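PDB 4XM0: uncharacterized protein from Pyrococcus furiosus, which is of unknown function but belongs to the GlcNAc-PI de-N-acetylase family and so probably removes acetyl groups from N-acetylated substrates with the help of zinc. Local coordinates for residues F22-P27 / F250-G255; T51-S56 / K97-R102; E206-A211 / P229-V234. All coordinates share one frame; numbering follows the deposited sequence.

Contact 1: F22-P27 / F250-G255; sequences FNLENP and FRVMPG
Phe-22 lays one face of its ring on Pro-254, and this CH-pi contact is the centre of the meeting. Pro-254 CD stands 3.6 Å from the centroid of the Phe-22 ring and 16° off its normal, slightly toward the rim. With CG anti to the backbone N (chi1 -171°) the ring reaches over to the proline, and the two side chains cross at about a right angle. At its edge, close to the ring plane, the carbonyl Val-252 O comes within 3.4 Å of Phe-22 CZ.

Two loops are tied together here: the one between helix 8-19 and strand 33-38, the first strand in the chain and the middle one of the parallel sheet, and the one that follows strand 247-250 near the C-terminus. Ile-267, the last residue, also touches both Phe-22 and Pro-254.

A further, aliphatic contact joins Leu-24 and Val-252, which slide past each other in opposite directions, with Leu-24 CD2 3.9 Å from Val-252 CB. Val-252 CG1 also lies 4.3 Å from Phe-22 CE1.

No hydrogen bond joins the two segments; within residues 22-27, Asn-23 OD1 accepts from Glu-25 N at 3.0 Å, closing an Asx turn, with the donor well above the carbonyl plane of the amide.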
ATOM      1  N   PHE A  22     -23.149 -24.640  23.821  1.00 91.44           N
ATOM      2  CA  PHE A  22     -22.743 -23.319  24.245  1.00 91.52           C
ATOM      3  C   PHE A  22     -23.090 -23.051  25.708  1.00 91.69           C
ATOM      4  O   PHE A  22     -24.243 -23.200  26.125  1.00 91.81           O
ATOM      5  CB  PHE A  22     -23.338 -22.255  23.325  1.00 91.45           C
ATOM      6  CG  PHE A  22     -22.791 -20.893  23.572  1.00 90.98           C
ATOM      7  CD1 PHE A  22     -21.420 -20.665  23.507  1.00 90.75           C
ATOM      8  CD2 PHE A  22     -23.636 -19.844  23.894  1.00 90.43           C
ATOM      9  CE1 PHE A  22     -20.901 -19.411  23.756  1.00 90.66           C
ATOM     10  CE2 PHE A  22     -23.130 -18.582  24.141  1.00 90.40           C
ATOM     11  CZ  PHE A  22     -21.759 -18.362  24.073  1.00 90.69           C
ATOM     12  N   ASN A  23     -22.082 -22.649  26.478  1.00 91.86           N
ATOM     13  CA  ASN A  23     -22.242 -22.432  27.916  1.00 92.04           C
ATOM     14  C   ASN A  23     -21.465 -21.209  28.413  1.00 91.95           C
ATOM     15  O   ASN A  23     -20.416 -20.867  27.852  1.00 91.93           O
ATOM     16  CB  ASN A  23     -21.839 -23.713  28.667  1.00 92.22           C
ATOM     17  CG  ASN A  23     -21.337 -23.447  30.074  1.00 92.49           C
ATOM     18  OD1 ASN A  23     -22.027 -22.833  30.896  1.00 93.14           O
ATOM     19  ND2 ASN A  23     -20.125 -23.918  30.361  1.00 92.47           N
ATOM     20  N   LEU A  24     -21.975 -20.568  29.470  1.00 91.81           N
ATOM     21  CA  LEU A  24     -21.385 -19.321  29.994  1.00 91.61           C
ATOM     22  C   LEU A  24     -21.238 -19.195  31.526  1.00 91.49           C
ATOM     23  O   LEU A  24     -20.787 -18.159  32.024  1.00 91.49           O
ATOM     24  CB  LEU A  24     -22.150 -18.109  29.454  1.00 91.57           C
ATOM     25  CG  LEU A  24     -22.043 -17.804  27.961  1.00 91.39           C
ATOM     26  CD1 LEU A  24     -23.093 -16.781  27.563  1.00 91.40           C
ATOM     27  CD2 LEU A  24     -20.646 -17.322  27.595  1.00 91.34           C
ATOM     28  N   GLU A  25     -21.621 -20.223  32.274  1.00 91.34           N
ATOM     29  CA  GLU A  25     -21.350 -20.235  33.713  1.00 91.22           C
ATOM     30  C   GLU A  25     -19.884 -20.555  33.916  1.00 90.97           C
ATOM     31  O   GLU A  25     -19.242 -20.039  34.835  1.00 90.87           O
ATOM     32  CB  GLU A  25     -22.216 -21.268  34.436  1.00 91.40           C
ATOM     33  CG  GLU A  25     -23.685 -20.879  34.560  1.00 91.57           C
ATOM     34  CD  GLU A  25     -24.587 -22.086  34.695  1.00 91.79           C
ATOM     35  OE1 GLU A  25     -25.716 -22.040  34.163  1.00 91.50           O
ATOM     36  OE2 GLU A  25     -24.159 -23.084  35.323  1.00 92.30           O
ATOM     37  N   ASN A  26     -19.372 -21.414  33.034  1.00 90.66           N
ATOM     38  CA  ASN A  26     -17.958 -21.793  32.998  1.00 90.50           C
ATOM     39  C   ASN A  26     -17.449 -22.036  31.566  1.00 90.06           C
ATOM     40  O   ASN A  26     -17.489 -23.170  31.065  1.00 90.03           O
ATOM     41  CB  ASN A  26     -17.672 -22.999  33.919  1.00 90.79           C
ATOM     42  CG  ASN A  26     -18.660 -24.160  33.729  1.00 91.26           C
ATOM     43  OD1 ASN A  26     -19.881 -23.966  33.667  1.00 92.03           O
ATOM     44  ND2 ASN A  26     -18.126 -25.374  33.665  1.00 91.46           N
ATOM     45  N   PRO A  27     -16.999 -20.960  30.887  1.00 89.55           N
ATOM     46  CA  PRO A  27     -16.472 -21.108  29.523  1.00 88.91           C
ATOM     47  C   PRO A  27     -14.970 -21.395  29.499  1.00 88.11           C
ATOM     48  O   PRO A  27     -14.498 -22.122  28.620  1.00 87.74           O
ATOM     49  CB  PRO A  27     -16.792 -19.751  28.862  1.00 88.95           C
ATOM     50  CG  PRO A  27     -17.571 -18.947  29.902  1.00 89.13           C
ATOM     51  CD  PRO A  27     -17.204 -19.540  31.228  1.00 89.48           C
ATOM     52  N   PHE A 250     -16.245  -9.889  29.647  1.00 64.49           N
ATOM     53  CA  PHE A 250     -15.781 -10.560  28.447  1.00 63.67           C
ATOM     54  C   PHE A 250     -16.942 -10.860  27.550  1.00 63.21           C
ATOM     55  O   PHE A 250     -18.059 -11.091  28.022  1.00 63.37           O
ATOM     56  CB  PHE A 250     -15.135 -11.888  28.818  1.00 63.61           C
ATOM     57  CG  PHE A 250     -13.953 -11.744  29.688  1.00 63.51           C
ATOM     58  CD1 PHE A 250     -12.716 -11.441  29.139  1.00 64.50           C
ATOM     59  CD2 PHE A 250     -14.071 -11.891  31.060  1.00 63.72           C
ATOM     60  CE1 PHE A 250     -11.598 -11.293  29.955  1.00 66.25           C
ATOM     61  CE2 PHE A 250     -12.971 -11.752  31.890  1.00 64.54           C
ATOM     62  CZ  PHE A 250     -11.728 -11.453  31.339  1.00 65.84           C
ATOM     63  N   ARG A 251     -16.695 -10.885  26.254  1.00 62.55           N
ATOM     64  CA  ARG A 251     -17.731 -11.378  25.388  1.00 62.49           C
ATOM     65  C   ARG A 251     -17.285 -12.672  24.743  1.00 62.35           C
ATOM     66  O   ARG A 251     -16.264 -12.724  24.049  1.00 62.40           O
ATOM     67  CB  ARG A 251     -18.190 -10.333  24.364  1.00 62.63           C
ATOM     68  CG  ARG A 251     -19.481 -10.725  23.665  1.00 62.64           C
ATOM     69  CD  ARG A 251     -19.937  -9.697  22.645  1.00 63.96           C
ATOM     70  NE  ARG A 251     -21.180 -10.121  21.984  1.00 64.82           N
ATOM     71  CZ  ARG A 251     -22.411  -9.844  22.424  1.00 65.17           C
ATOM     72  NH1 ARG A 251     -22.588  -9.138  23.537  1.00 64.80           N
ATOM     73  NH2 ARG A 251     -23.475 -10.272  21.751  1.00 64.85           N
ATOM     74  N   VAL A 252     -18.049 -13.717  25.023  1.00 62.21           N
ATOM     75  CA  VAL A 252     -17.836 -15.022  24.438  1.00 62.42           C
ATOM     76  C   VAL A 252     -19.081 -15.356  23.639  1.00 62.84           C
ATOM     77  O   VAL A 252     -20.184 -15.372  24.171  1.00 62.98           O
ATOM     78  CB  VAL A 252     -17.583 -16.105  25.514  1.00 62.41           C
ATOM     79  CG1 VAL A 252     -17.216 -17.452  24.870  1.00 62.11           C
ATOM     80  CG2 VAL A 252     -16.484 -15.664  26.474  1.00 62.20           C
HETATM   81  N   MSE A 253     -18.899 -15.583  22.347  1.00 63.34           N
HETATM   82  CA  MSE A 253     -19.982 -16.005  21.489  1.00 63.85           C
HETATM   83  C   MSE A 253     -19.532 -17.293  20.841  1.00 64.41           C
HETATM   84  O   MSE A 253     -18.321 -17.548  20.743  1.00 64.35           O
HETATM   85  CB  MSE A 253     -20.248 -14.986  20.386  1.00 63.97           C
HETATM   86  CG  MSE A 253     -20.635 -13.601  20.844  1.00 64.89           C
HETATM   87 SE   MSE A 253     -21.239 -12.560  19.309  1.00 66.45          SE
HETATM   88  CE  MSE A 253     -19.530 -12.218  18.450  1.00 65.33           C
ATOM     89  N   PRO A 254     -20.495 -18.112  20.386  1.00 64.87           N
ATOM     90  CA  PRO A 254     -20.130 -19.286  19.626  1.00 65.16           C
ATOM     91  C   PRO A 254     -19.491 -18.899  18.288  1.00 65.42           C
ATOM     92  O   PRO A 254     -19.829 -17.858  17.705  1.00 65.34           O
ATOM     93  CB  PRO A 254     -21.482 -19.981  19.398  1.00 65.40           C
ATOM     94  CG  PRO A 254     -22.488 -18.919  19.501  1.00 64.86           C
ATOM     95  CD  PRO A 254     -21.957 -18.017  20.564  1.00 64.91           C
ATOM     96  N   GLY A 255     -18.577 -19.742  17.820  1.00 65.64           N
ATOM     97  CA  GLY A 255     -17.884 -19.529  16.551  1.00 65.98           C
ATOM     98  C   GLY A 255     -18.743 -19.238  15.329  1.00 66.05           C
ATOM     99  O   GLY A 255     -18.253 -18.673  14.354  1.00 66.30           O
TER

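Contact 2: T51-S56 / K97-R102; sequences TIKKLS and KLLGVR
Lys-53 and Leu-99 bring their CA atoms to 4.7 Å, and Ser-56 and Gly-100 are nearly as close, so the helix of residues 51-56 runs right up against the place where helix 81-99 gives way to strand 101-109. This is the seam between two successive beta-alpha-beta crossovers of the Rossmann-like parallel sheet: helix 43-57 links strands 33-38 and 61-68, and helix 81-99 links 61-68 to the outer strand 101-109. The turn is made at Gly-100, whose positive phi of 76° suits a glycine.

Lys-53 reaches across to the C-terminal end of helix 81-99. With CG anti to the backbone N (chi1 -177°) and bends at chi2 and chi4, the chain carries NZ to Leu-98 O at 2.8 Å, nearly along the C=O axis. That carbonyl sits in the last turn of helix 81-99, where the partial negative charge would probably welcome an ammonium group. Replacing the lysine by an alanine would probably leave Leu-98 O without this charged mate and strip the cover that its CE gives Leu-207. Lower on the same chain, Lys-53 CB meets Leu-99 CD2.

Ser-56 OG lies near Gly-100 O (2.8 Å, a weak bond) and near Ile-52 O of its own helix.

On the side facing strand 61-68, Ile-52, Leu-99 and Val-101 all touch Tyr-64. Ile-52 CB lies 4.2 Å from Leu-99 CD1, while the side chains of Ile-52 and Val-101 cross at a slant, methyl against methyl, CG2 of the one 3.4 Å from CG2 of the other.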
ATOM      1  N   THR A  51      -8.439 -11.050  36.021  1.00 63.76           N
ATOM      2  CA  THR A  51      -8.820 -12.330  35.429  1.00 63.64           C
ATOM      3  C   THR A  51      -7.597 -13.093  34.965  1.00 63.94           C
ATOM      4  O   THR A  51      -7.639 -14.311  34.865  1.00 64.06           O
ATOM      5  CB  THR A  51      -9.817 -12.177  34.259  1.00 63.54           C
ATOM      6  OG1 THR A  51     -10.885 -11.296  34.634  1.00 63.36           O
ATOM      7  CG2 THR A  51     -10.402 -13.527  33.862  1.00 62.87           C
ATOM      8  N   ILE A  52      -6.503 -12.387  34.696  1.00 64.50           N
ATOM      9  CA  ILE A  52      -5.257 -13.075  34.350  1.00 65.25           C
ATOM     10  C   ILE A  52      -4.645 -13.716  35.606  1.00 65.63           C
ATOM     11  O   ILE A  52      -4.274 -14.898  35.582  1.00 65.57           O
ATOM     12  CB  ILE A  52      -4.216 -12.175  33.588  1.00 65.17           C
ATOM     13  CG1 ILE A  52      -4.740 -11.751  32.214  1.00 65.44           C
ATOM     14  CG2 ILE A  52      -2.928 -12.939  33.357  1.00 65.11           C
ATOM     15  CD1 ILE A  52      -3.904 -10.659  31.535  1.00 65.52           C
ATOM     16  N   LYS A  53      -4.551 -12.945  36.694  1.00 66.13           N
ATOM     17  CA  LYS A  53      -4.025 -13.469  37.956  1.00 66.42           C
ATOM     18  C   LYS A  53      -4.841 -14.677  38.355  1.00 66.45           C
ATOM     19  O   LYS A  53      -4.282 -15.717  38.701  1.00 66.58           O
ATOM     20  CB  LYS A  53      -4.048 -12.427  39.073  1.00 66.46           C
ATOM     21  CG  LYS A  53      -3.445 -12.911  40.385  1.00 67.19           C
ATOM     22  CD  LYS A  53      -1.957 -13.249  40.247  1.00 68.99           C
ATOM     23  CE  LYS A  53      -1.322 -13.602  41.600  1.00 69.67           C
ATOM     24  NZ  LYS A  53       0.101 -13.151  41.681  1.00 69.06           N
ATOM     25  N   LYS A  54      -6.162 -14.541  38.271  1.00 66.53           N
ATOM     26  CA  LYS A  54      -7.064 -15.630  38.590  1.00 66.86           C
ATOM     27  C   LYS A  54      -6.637 -16.867  37.813  1.00 67.01           C
ATOM     28  O   LYS A  54      -6.402 -17.915  38.406  1.00 67.50           O
ATOM     29  CB  LYS A  54      -8.520 -15.237  38.316  1.00 66.86           C
ATOM     30  CG  LYS A  54      -9.538 -15.924  39.222  1.00 67.97           C
ATOM     31  CD  LYS A  54     -10.757 -15.035  39.505  1.00 70.04           C
ATOM     32  CE  LYS A  54     -11.884 -15.841  40.175  1.00 71.91           C
ATOM     33  NZ  LYS A  54     -13.228 -15.185  40.118  1.00 72.12           N
ATOM     34  N   LEU A  55      -6.475 -16.723  36.500  1.00 67.31           N
ATOM     35  CA  LEU A  55      -6.011 -17.810  35.624  1.00 67.38           C
ATOM     36  C   LEU A  55      -4.515 -18.119  35.761  1.00 67.44           C
ATOM     37  O   LEU A  55      -4.008 -19.018  35.095  1.00 67.83           O
ATOM     38  CB  LEU A  55      -6.346 -17.503  34.156  1.00 67.36           C
ATOM     39  CG  LEU A  55      -7.786 -17.704  33.661  1.00 67.59           C
ATOM     40  CD1 LEU A  55      -8.032 -16.902  32.404  1.00 66.90           C
ATOM     41  CD2 LEU A  55      -8.103 -19.184  33.404  1.00 67.93           C
ATOM     42  N   SER A  56      -3.813 -17.372  36.611  1.00 67.17           N
ATOM     43  CA  SER A  56      -2.424 -17.675  36.938  1.00 66.98           C
ATOM     44  C   SER A  56      -2.297 -18.278  38.326  1.00 67.08           C
ATOM     45  O   SER A  56      -1.257 -18.841  38.673  1.00 67.29           O
ATOM     46  CB  SER A  56      -1.583 -16.424  36.864  1.00 66.99           C
ATOM     47  OG  SER A  56      -1.133 -16.224  35.549  1.00 66.89           O
ATOM     48  N   LYS A  97       5.209 -10.698  35.523  1.00 71.41           N
ATOM     49  CA  LYS A  97       5.807 -11.354  36.684  1.00 71.32           C
ATOM     50  C   LYS A  97       4.871 -11.328  37.899  1.00 71.09           C
ATOM     51  O   LYS A  97       4.815 -12.298  38.660  1.00 71.18           O
ATOM     52  CB  LYS A  97       7.133 -10.655  37.007  1.00 71.50           C
ATOM     53  CG  LYS A  97       8.038 -11.347  38.006  1.00 72.03           C
ATOM     54  CD  LYS A  97       9.288 -10.503  38.261  1.00 72.94           C
ATOM     55  CE  LYS A  97      10.187 -11.124  39.337  1.00 73.81           C
ATOM     56  NZ  LYS A  97      11.354 -10.267  39.706  1.00 73.15           N
ATOM     57  N   LEU A  98       4.148 -10.216  38.064  1.00 70.59           N
ATOM     58  CA  LEU A  98       3.178 -10.047  39.147  1.00 70.48           C
ATOM     59  C   LEU A  98       1.943 -10.923  38.949  1.00 70.33           C
ATOM     60  O   LEU A  98       1.354 -11.417  39.918  1.00 70.39           O
ATOM     61  CB  LEU A  98       2.721  -8.580  39.272  1.00 70.63           C
ATOM     62  CG  LEU A  98       3.627  -7.410  39.706  1.00 71.08           C
ATOM     63  CD1 LEU A  98       3.035  -6.052  39.258  1.00 70.21           C
ATOM     64  CD2 LEU A  98       3.920  -7.418  41.217  1.00 70.19           C
ATOM     65  N   LEU A  99       1.555 -11.108  37.691  1.00 70.15           N
ATOM     66  CA  LEU A  99       0.274 -11.718  37.363  1.00 69.69           C
ATOM     67  C   LEU A  99       0.375 -13.189  36.996  1.00 69.38           C
ATOM     68  O   LEU A  99      -0.640 -13.817  36.686  1.00 69.21           O
ATOM     69  CB  LEU A  99      -0.405 -10.956  36.222  1.00 69.92           C
ATOM     70  CG  LEU A  99      -1.217  -9.687  36.478  1.00 70.21           C
ATOM     71  CD1 LEU A  99      -1.761  -9.190  35.152  1.00 70.41           C
ATOM     72  CD2 LEU A  99      -2.361  -9.923  37.450  1.00 70.38           C
ATOM     73  N   GLY A 100       1.583 -13.744  37.033  1.00 69.05           N
ATOM     74  CA  GLY A 100       1.772 -15.142  36.631  1.00 68.94           C
ATOM     75  C   GLY A 100       1.736 -15.294  35.119  1.00 68.86           C
ATOM     76  O   GLY A 100       1.516 -16.386  34.591  1.00 68.77           O
ATOM     77  N   VAL A 101       1.915 -14.167  34.431  1.00 68.83           N
ATOM     78  CA  VAL A 101       2.190 -14.131  33.005  1.00 68.32           C
ATOM     79  C   VAL A 101       3.704 -14.304  32.883  1.00 68.22           C
ATOM     80  O   VAL A 101       4.467 -13.449  33.349  1.00 67.80           O
ATOM     81  CB  VAL A 101       1.770 -12.770  32.390  1.00 68.21           C
ATOM     82  CG1 VAL A 101       1.805 -12.822  30.875  1.00 67.62           C
ATOM     83  CG2 VAL A 101       0.402 -12.365  32.873  1.00 67.92           C
ATOM     84  N   ARG A 102       4.141 -15.401  32.266  1.00 68.06           N
ATOM     85  CA  ARG A 102       5.580 -15.621  32.093  1.00 68.29           C
ATOM     86  C   ARG A 102       6.131 -15.235  30.711  1.00 67.94           C
ATOM     87  O   ARG A 102       7.185 -14.594  30.617  1.00 68.31           O
ATOM     88  CB  ARG A 102       5.990 -17.050  32.502  1.00 68.80           C
ATOM     89  CG  ARG A 102       5.985 -17.302  34.043  1.00 69.49           C
ATOM     90  CD  ARG A 102       6.445 -18.719  34.418  1.00 70.62           C
ATOM     91  NE  ARG A 102       5.685 -19.772  33.730  1.00 71.16           N
ATOM     92  CZ  ARG A 102       4.565 -20.331  34.189  1.00 71.22           C
ATOM     93  NH1 ARG A 102       4.042 -19.947  35.355  1.00 70.46           N
ATOM     94  NH2 ARG A 102       3.961 -21.278  33.473  1.00 70.58           N
TER

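Contact 3: E206-A211 / P229-V234; sequences ELKLKA and PFLRTV
Glu-206 and Arg-232 cross at about a right angle, yet the carboxylate and guanidinium planes are nearly coplanar, 30° apart. A single oxygen does the gripping. Arg-232 NH2 gives Glu-206 OE2 a hydrogen bond of 2.7 Å, meeting it on the syn side with an N-H...O angle of 158°, and Arg-232 NH1 adds a weak bond to that same atom at 3.3 Å. The oxygen comes in at the guanidinium edge. A bend at chi2 in both chains helps bring these ends together.

Leu-209 runs across the arginine at about a right angle, its CD1 3.4 Å from Arg-232 NH2, and slides past Leu-231 in the opposite direction, with Leu-209 CD2 4.1 Å from Leu-231 CD1. Lys-208, extended beyond CG, passes Leu-231 at a slant, NZ 3.6 Å from Leu-231 CD2, on its way to a salt bridge with Glu-248.

The short helix 208-213 is thus packed on helix 224-240, whose other residues Pro-229, Phe-230, Thr-233 and Val-234 meet a neighbouring subunit.

Arg-232 NH1 also bonds Tyr-246 OH, so the guanidinium is held from more than one direction. Leucine methyls lie between an ion pair at the exposed Glu-206 and the charged end of the buried Lys-208; Arg-232 with Glu-206, and Lys-208 with Glu-248, are each likely to stay charged.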
ATOM      1  N   GLU A 206      -6.717  -5.169  44.060  1.00 83.22           N
ATOM      2  CA  GLU A 206      -5.636  -4.349  44.609  1.00 83.48           C
ATOM      3  C   GLU A 206      -4.269  -4.698  44.009  1.00 83.59           C
ATOM      4  O   GLU A 206      -3.343  -3.881  44.032  1.00 83.48           O
ATOM      5  CB  GLU A 206      -5.621  -4.420  46.143  1.00 83.43           C
ATOM      6  CG  GLU A 206      -6.719  -3.581  46.809  1.00 83.39           C
ATOM      7  CD  GLU A 206      -6.606  -2.075  46.517  1.00 83.51           C
ATOM      8  OE1 GLU A 206      -5.478  -1.535  46.540  1.00 83.23           O
ATOM      9  OE2 GLU A 206      -7.651  -1.427  46.274  1.00 83.33           O
ATOM     10  N   LEU A 207      -4.165  -5.920  43.481  1.00 83.80           N
ATOM     11  CA  LEU A 207      -2.987  -6.392  42.742  1.00 83.72           C
ATOM     12  C   LEU A 207      -3.050  -5.923  41.285  1.00 83.90           C
ATOM     13  O   LEU A 207      -2.005  -5.784  40.636  1.00 83.88           O
ATOM     14  CB  LEU A 207      -2.889  -7.927  42.803  1.00 83.56           C
ATOM     15  CG  LEU A 207      -1.820  -8.690  42.010  1.00 82.88           C
ATOM     16  CD1 LEU A 207      -0.418  -8.223  42.371  1.00 82.72           C
ATOM     17  CD2 LEU A 207      -1.960 -10.170  42.252  1.00 81.61           C
ATOM     18  N   LYS A 208      -4.272  -5.676  40.793  1.00 83.95           N
ATOM     19  CA  LYS A 208      -4.503  -5.174  39.428  1.00 83.90           C
ATOM     20  C   LYS A 208      -3.913  -3.777  39.207  1.00 84.07           C
ATOM     21  O   LYS A 208      -3.247  -3.548  38.198  1.00 84.35           O
ATOM     22  CB  LYS A 208      -5.993  -5.193  39.057  1.00 83.70           C
ATOM     23  CG  LYS A 208      -6.245  -5.015  37.570  1.00 83.05           C
ATOM     24  CD  LYS A 208      -7.701  -4.805  37.251  1.00 81.59           C
ATOM     25  CE  LYS A 208      -7.873  -4.428  35.796  1.00 81.57           C
ATOM     26  NZ  LYS A 208      -9.262  -3.983  35.492  1.00 81.57           N
ATOM     27  N   LEU A 209      -4.141  -2.864  40.156  1.00 84.08           N
ATOM     28  CA  LEU A 209      -3.607  -1.495  40.081  1.00 84.03           C
ATOM     29  C   LEU A 209      -2.081  -1.443  40.231  1.00 84.14           C
ATOM     30  O   LEU A 209      -1.437  -0.528  39.718  1.00 84.29           O
ATOM     31  CB  LEU A 209      -4.280  -0.575  41.110  1.00 83.98           C
ATOM     32  CG  LEU A 209      -5.815  -0.500  41.137  1.00 84.08           C
ATOM     33  CD1 LEU A 209      -6.293   0.468  42.216  1.00 84.19           C
ATOM     34  CD2 LEU A 209      -6.401  -0.121  39.775  1.00 83.55           C
ATOM     35  N   LYS A 210      -1.512  -2.427  40.927  1.00 84.05           N
ATOM     36  CA  LYS A 210      -0.054  -2.521  41.109  1.00 83.83           C
ATOM     37  C   LYS A 210       0.609  -3.106  39.851  1.00 83.50           C
ATOM     38  O   LYS A 210       1.801  -2.876  39.598  1.00 83.28           O
ATOM     39  CB  LYS A 210       0.281  -3.361  42.355  1.00 83.81           C
ATOM     40  CG  LYS A 210       1.465  -2.859  43.173  1.00 83.53           C
ATOM     41  CD  LYS A 210       1.863  -3.890  44.217  1.00 83.89           C
ATOM     42  CE  LYS A 210       2.851  -3.317  45.225  1.00 83.59           C
ATOM     43  NZ  LYS A 210       3.076  -4.261  46.359  1.00 82.44           N
ATOM     44  N   ALA A 211      -0.177  -3.874  39.090  1.00 83.10           N
ATOM     45  CA  ALA A 211       0.211  -4.369  37.766  1.00 82.66           C
ATOM     46  C   ALA A 211       0.021  -3.266  36.722  1.00 82.21           C
ATOM     47  O   ALA A 211       0.840  -3.120  35.807  1.00 81.92           O
ATOM     48  CB  ALA A 211      -0.602  -5.616  37.392  1.00 82.54           C
ATOM     49  N   PRO A 229      -9.882   6.872  39.880  1.00 92.45           N
ATOM     50  CA  PRO A 229     -11.311   7.172  39.835  1.00 92.17           C
ATOM     51  C   PRO A 229     -11.956   6.553  38.595  1.00 91.86           C
ATOM     52  O   PRO A 229     -13.097   6.088  38.653  1.00 91.63           O
ATOM     53  CB  PRO A 229     -11.342   8.698  39.728  1.00 92.26           C
ATOM     54  CG  PRO A 229     -10.082   9.142  40.380  1.00 92.31           C
ATOM     55  CD  PRO A 229      -9.068   8.088  40.077  1.00 92.40           C
ATOM     56  N   PHE A 230     -11.205   6.541  37.494  1.00 91.53           N
ATOM     57  CA  PHE A 230     -11.652   5.945  36.243  1.00 91.01           C
ATOM     58  C   PHE A 230     -11.789   4.420  36.334  1.00 90.66           C
ATOM     59  O   PHE A 230     -12.894   3.902  36.186  1.00 90.79           O
ATOM     60  CB  PHE A 230     -10.742   6.367  35.084  1.00 91.03           C
ATOM     61  CG  PHE A 230     -11.099   5.740  33.762  1.00 90.73           C
ATOM     62  CD1 PHE A 230     -12.286   6.068  33.117  1.00 90.32           C
ATOM     63  CD2 PHE A 230     -10.239   4.829  33.158  1.00 90.59           C
ATOM     64  CE1 PHE A 230     -12.615   5.495  31.897  1.00 90.07           C
ATOM     65  CE2 PHE A 230     -10.559   4.248  31.939  1.00 90.48           C
ATOM     66  CZ  PHE A 230     -11.750   4.583  31.306  1.00 90.59           C
ATOM     67  N   LEU A 231     -10.686   3.717  36.599  1.00 90.08           N
ATOM     68  CA  LEU A 231     -10.685   2.247  36.670  1.00 89.74           C
ATOM     69  C   LEU A 231     -11.714   1.652  37.628  1.00 89.48           C
ATOM     70  O   LEU A 231     -12.328   0.624  37.319  1.00 89.31           O
ATOM     71  CB  LEU A 231      -9.296   1.717  37.016  1.00 89.87           C
ATOM     72  CG  LEU A 231      -8.540   1.049  35.865  1.00 90.39           C
ATOM     73  CD1 LEU A 231      -7.025   1.274  35.997  1.00 90.60           C
ATOM     74  CD2 LEU A 231      -8.896  -0.448  35.740  1.00 89.84           C
ATOM     75  N   ARG A 232     -11.892   2.300  38.781  1.00 89.29           N
ATOM     76  CA  ARG A 232     -12.908   1.902  39.766  1.00 89.06           C
ATOM     77  C   ARG A 232     -14.327   2.062  39.204  1.00 88.76           C
ATOM     78  O   ARG A 232     -15.212   1.281  39.541  1.00 88.74           O
ATOM     79  CB  ARG A 232     -12.761   2.684  41.086  1.00 89.16           C
ATOM     80  CG  ARG A 232     -11.390   2.577  41.770  1.00 89.13           C
ATOM     81  CD  ARG A 232     -11.371   1.673  43.002  1.00 89.07           C
ATOM     82  NE  ARG A 232     -10.020   1.615  43.569  1.00 89.58           N
ATOM     83  CZ  ARG A 232      -9.597   0.728  44.470  1.00 89.48           C
ATOM     84  NH1 ARG A 232     -10.412  -0.210  44.941  1.00 89.31           N
ATOM     85  NH2 ARG A 232      -8.341   0.780  44.897  1.00 89.15           N
ATOM     86  N   THR A 233     -14.535   3.063  38.347  1.00 88.36           N
ATOM     87  CA  THR A 233     -15.834   3.264  37.701  1.00 88.01           C
ATOM     88  C   THR A 233     -16.148   2.132  36.721  1.00 88.02           C
ATOM     89  O   THR A 233     -17.265   1.598  36.722  1.00 87.92           O
ATOM     90  CB  THR A 233     -15.912   4.612  36.965  1.00 87.87           C
ATOM     91  OG1 THR A 233     -15.414   5.654  37.811  1.00 87.39           O
ATOM     92  CG2 THR A 233     -17.350   4.922  36.575  1.00 88.02           C
ATOM     93  N   VAL A 234     -15.156   1.775  35.900  1.00 88.01           N
ATOM     94  CA  VAL A 234     -15.287   0.707  34.902  1.00 88.05           C
ATOM     95  C   VAL A 234     -15.589  -0.633  35.578  1.00 88.10           C
ATOM     96  O   VAL A 234     -16.632  -1.246  35.318  1.00 88.07           O
ATOM     97  CB  VAL A 234     -14.010   0.562  34.006  1.00 87.99           C
ATOM     98  CG1 VAL A 234     -14.211  -0.506  32.931  1.00 87.83           C
ATOM     99  CG2 VAL A 234     -13.644   1.878  33.353  1.00 88.13           C
TER

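Overall arrangement
Contact 1 opens and closes the set: residues 22-27 come before strand 33-38, the first in the chain of the parallel sheet, residues 250-255 near the chain's end, and contacts 2 and 3 follow in turn between them. Contact 2 joins two crossover helices beside the sheet; contact 3 packs later helices, 208-213 and 224-240. Centres of contacts 2 and 3 lie 16 Å apart, and they touch where Leu-98 and Leu-99 meet Ala-211 and Lys-53 meets Leu-207. The centre of contact 1 is 21 Å from that of contact 2, which it touches, and 25 Å from that of contact 3, with no touch. Helix 43-57 thus meets both segment 250-255, where Phe-250 packs on Thr-51, and segment 206-211, at Lys-53.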